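Local coordinates for putative carboxynorspermidine decarboxylase protein (Sinorhizobium meliloti, PDB 3MT1), which probably catalyses the pyridoxal 5'-phosphate-dependent decarboxylation of carboxynorspermidine and carboxyspermidine to norspermidine and spermidine, working as a homodimer, at residues Y6-K11 against S239-V244. Numbering follows the deposited sequence.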
# COMPACT_ATOMS: atom_id res chain seq x y z
N TYR B 6 -4.95 -7.00 -14.87
CA TYR B 6 -5.85 -7.74 -14.01
C TYR B 6 -5.10 -8.92 -13.34
O TYR B 6 -4.06 -9.39 -13.86
CB TYR B 6 -7.09 -8.23 -14.79
CG TYR B 6 -6.78 -9.00 -16.05
CD1 TYR B 6 -6.61 -10.38 -16.04
CD2 TYR B 6 -6.67 -8.34 -17.27
CE1 TYR B 6 -6.34 -11.08 -17.22
CE2 TYR B 6 -6.39 -9.04 -18.44
CZ TYR B 6 -6.22 -10.41 -18.40
OH TYR B 6 -5.94 -11.09 -19.56
N TYR B 7 -5.60 -9.34 -12.17
CA TYR B 7 -5.10 -10.51 -11.49
C TYR B 7 -5.93 -11.66 -12.02
O TYR B 7 -7.17 -11.60 -11.97
CB TYR B 7 -5.34 -10.41 -9.99
CG TYR B 7 -4.69 -9.24 -9.25
CD1 TYR B 7 -5.44 -8.12 -8.88
CD2 TYR B 7 -3.35 -9.30 -8.86
CE1 TYR B 7 -4.87 -7.05 -8.19
CE2 TYR B 7 -2.75 -8.23 -8.15
CZ TYR B 7 -3.53 -7.11 -7.82
OH TYR B 7 -2.98 -6.02 -7.13
N LEU B 8 -5.29 -12.72 -12.50
CA LEU B 8 -6.05 -13.84 -13.07
C LEU B 8 -5.91 -15.06 -12.19
O LEU B 8 -4.84 -15.63 -12.05
CB LEU B 8 -5.58 -14.14 -14.49
CG LEU B 8 -6.28 -15.24 -15.30
CD1 LEU B 8 -7.73 -15.07 -15.32
CD2 LEU B 8 -5.77 -15.26 -16.76
N ILE B 9 -7.00 -15.44 -11.55
CA ILE B 9 -6.94 -16.59 -10.70
C ILE B 9 -7.31 -17.82 -11.51
O ILE B 9 -8.42 -17.93 -12.02
CB ILE B 9 -7.87 -16.44 -9.50
CG1 ILE B 9 -7.40 -15.24 -8.64
CG2 ILE B 9 -7.95 -17.77 -8.71
CD1 ILE B 9 -8.54 -14.65 -7.76
N ASP B 10 -6.35 -18.73 -11.64
CA ASP B 10 -6.56 -19.95 -12.40
C ASP B 10 -7.32 -21.01 -11.58
O ASP B 10 -6.77 -21.64 -10.67
CB ASP B 10 -5.23 -20.51 -12.96
CG ASP B 10 -5.44 -21.75 -13.85
OD1 ASP B 10 -5.29 -21.64 -15.10
OD2 ASP B 10 -5.80 -22.84 -13.30
N LYS B 11 -8.58 -21.23 -11.95
CA LYS B 11 -9.42 -22.17 -11.25
C LYS B 11 -8.75 -23.56 -11.08
O LYS B 11 -8.74 -24.13 -9.98
CB LYS B 11 -10.77 -22.29 -11.95
CG LYS B 11 -11.82 -22.78 -11.01
CD LYS B 11 -12.97 -23.35 -11.68
CE LYS B 11 -13.90 -23.92 -10.63
NZ LYS B 11 -14.92 -24.81 -11.24
N SER B 239 -1.00 -19.98 -8.21
CA SER B 239 -2.35 -20.13 -8.71
C SER B 239 -2.75 -18.97 -9.57
O SER B 239 -3.66 -19.12 -10.40
CB SER B 239 -3.36 -20.23 -7.58
OG SER B 239 -3.67 -18.92 -7.10
N THR B 240 -2.12 -17.83 -9.34
CA THR B 240 -2.61 -16.57 -9.87
C THR B 240 -1.51 -15.78 -10.57
O THR B 240 -0.39 -15.77 -10.13
CB THR B 240 -3.20 -15.74 -8.71
OG1 THR B 240 -4.22 -16.51 -8.04
CG2 THR B 240 -3.78 -14.38 -9.18
N THR B 241 -1.86 -15.08 -11.65
CA THR B 241 -0.93 -14.18 -12.33
C THR B 241 -1.43 -12.74 -12.33
O THR B 241 -2.64 -12.50 -12.19
CB THR B 241 -0.70 -14.62 -13.78
OG1 THR B 241 -1.99 -14.76 -14.42
CG2 THR B 241 0.07 -15.98 -13.85
N LEU B 242 -0.51 -11.78 -12.47
CA LEU B 242 -0.88 -10.40 -12.77
C LEU B 242 -0.58 -10.12 -14.26
O LEU B 242 0.58 -10.04 -14.64
CB LEU B 242 -0.16 -9.38 -11.84
CG LEU B 242 -0.32 -7.87 -12.12
CD1 LEU B 242 -1.80 -7.41 -12.18
CD2 LEU B 242 0.54 -6.93 -11.19
N GLU B 243 -1.63 -9.95 -15.07
CA GLU B 243 -1.49 -9.70 -16.50
C GLU B 243 -1.25 -8.22 -16.86
O GLU B 243 -2.07 -7.37 -16.50
CB GLU B 243 -2.73 -10.23 -17.21
CG GLU B 243 -3.00 -11.71 -16.93
CD GLU B 243 -1.86 -12.64 -17.36
OE1 GLU B 243 -1.26 -12.46 -18.46
OE2 GLU B 243 -1.56 -13.58 -16.58
N VAL B 244 -0.17 -7.91 -17.57
CA VAL B 244 0.11 -6.51 -17.95
C VAL B 244 0.54 -6.34 -19.44
O VAL B 244 0.89 -7.31 -20.12
CB VAL B 244 1.19 -5.82 -17.06
CG1 VAL B 244 0.84 -5.91 -15.57
CG2 VAL B 244 2.58 -6.41 -17.32
O HOH W 1 -3.48 -17.23 -13.64
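With chi1 at 53°, Tyr6 tucks its ring between its own backbone N and carbonyl carbon, which turns one ring face to Glu243. Glu243 answers with a chain bent at chi2 (-60°), laying its methylenes over that face: CB sits 3.8 Å from the Tyr6 ring centroid in a CH-pi contact, and CG lies over the rim of the same face, 3.4 Å from Tyr6 CE1. The bend also turns the carboxylate back along its own strand. OE1 is held by Arg315 and Ser317. Replacing Tyr6 with an alanine would probably uncover the Glu243 methylenes and set that bent chain freer to turn away from Arg315.

In antiparallel register, Tyr6 pairs with Glu243 and Leu8 with Thr241 as hydrogen-bonded pairs; Leu8 N to Thr241 O is short at 2.7 Å, whereas Tyr6 N to Glu243 O is weak. Asp10 N adds a bond to Ser239 O before helix 11-28, which the Asp10 carboxylate caps through Lys13 N. A water donates to both Leu8 O and Thr241 OG1, tying strand to strand on the Tyr6 side.

On the other face, Leu242 CD1 lies over the Tyr7 ring toward its rim, 4.1 Å from CD2 of Tyr7, whose hydroxyl bonds to His266 O.

Strand 339-343 flanks 6-10 on its other edge, building it into the C-terminal beta domain, away from the barrel. The strand pair's two faces differ: Tyr7, Leu242 and Ile9, alongside Thr240, make one mostly apolar, with Thr240 OG1 bonded to Ser239 OG, while the other buries a carboxylate whose charge is probably balanced by Arg315.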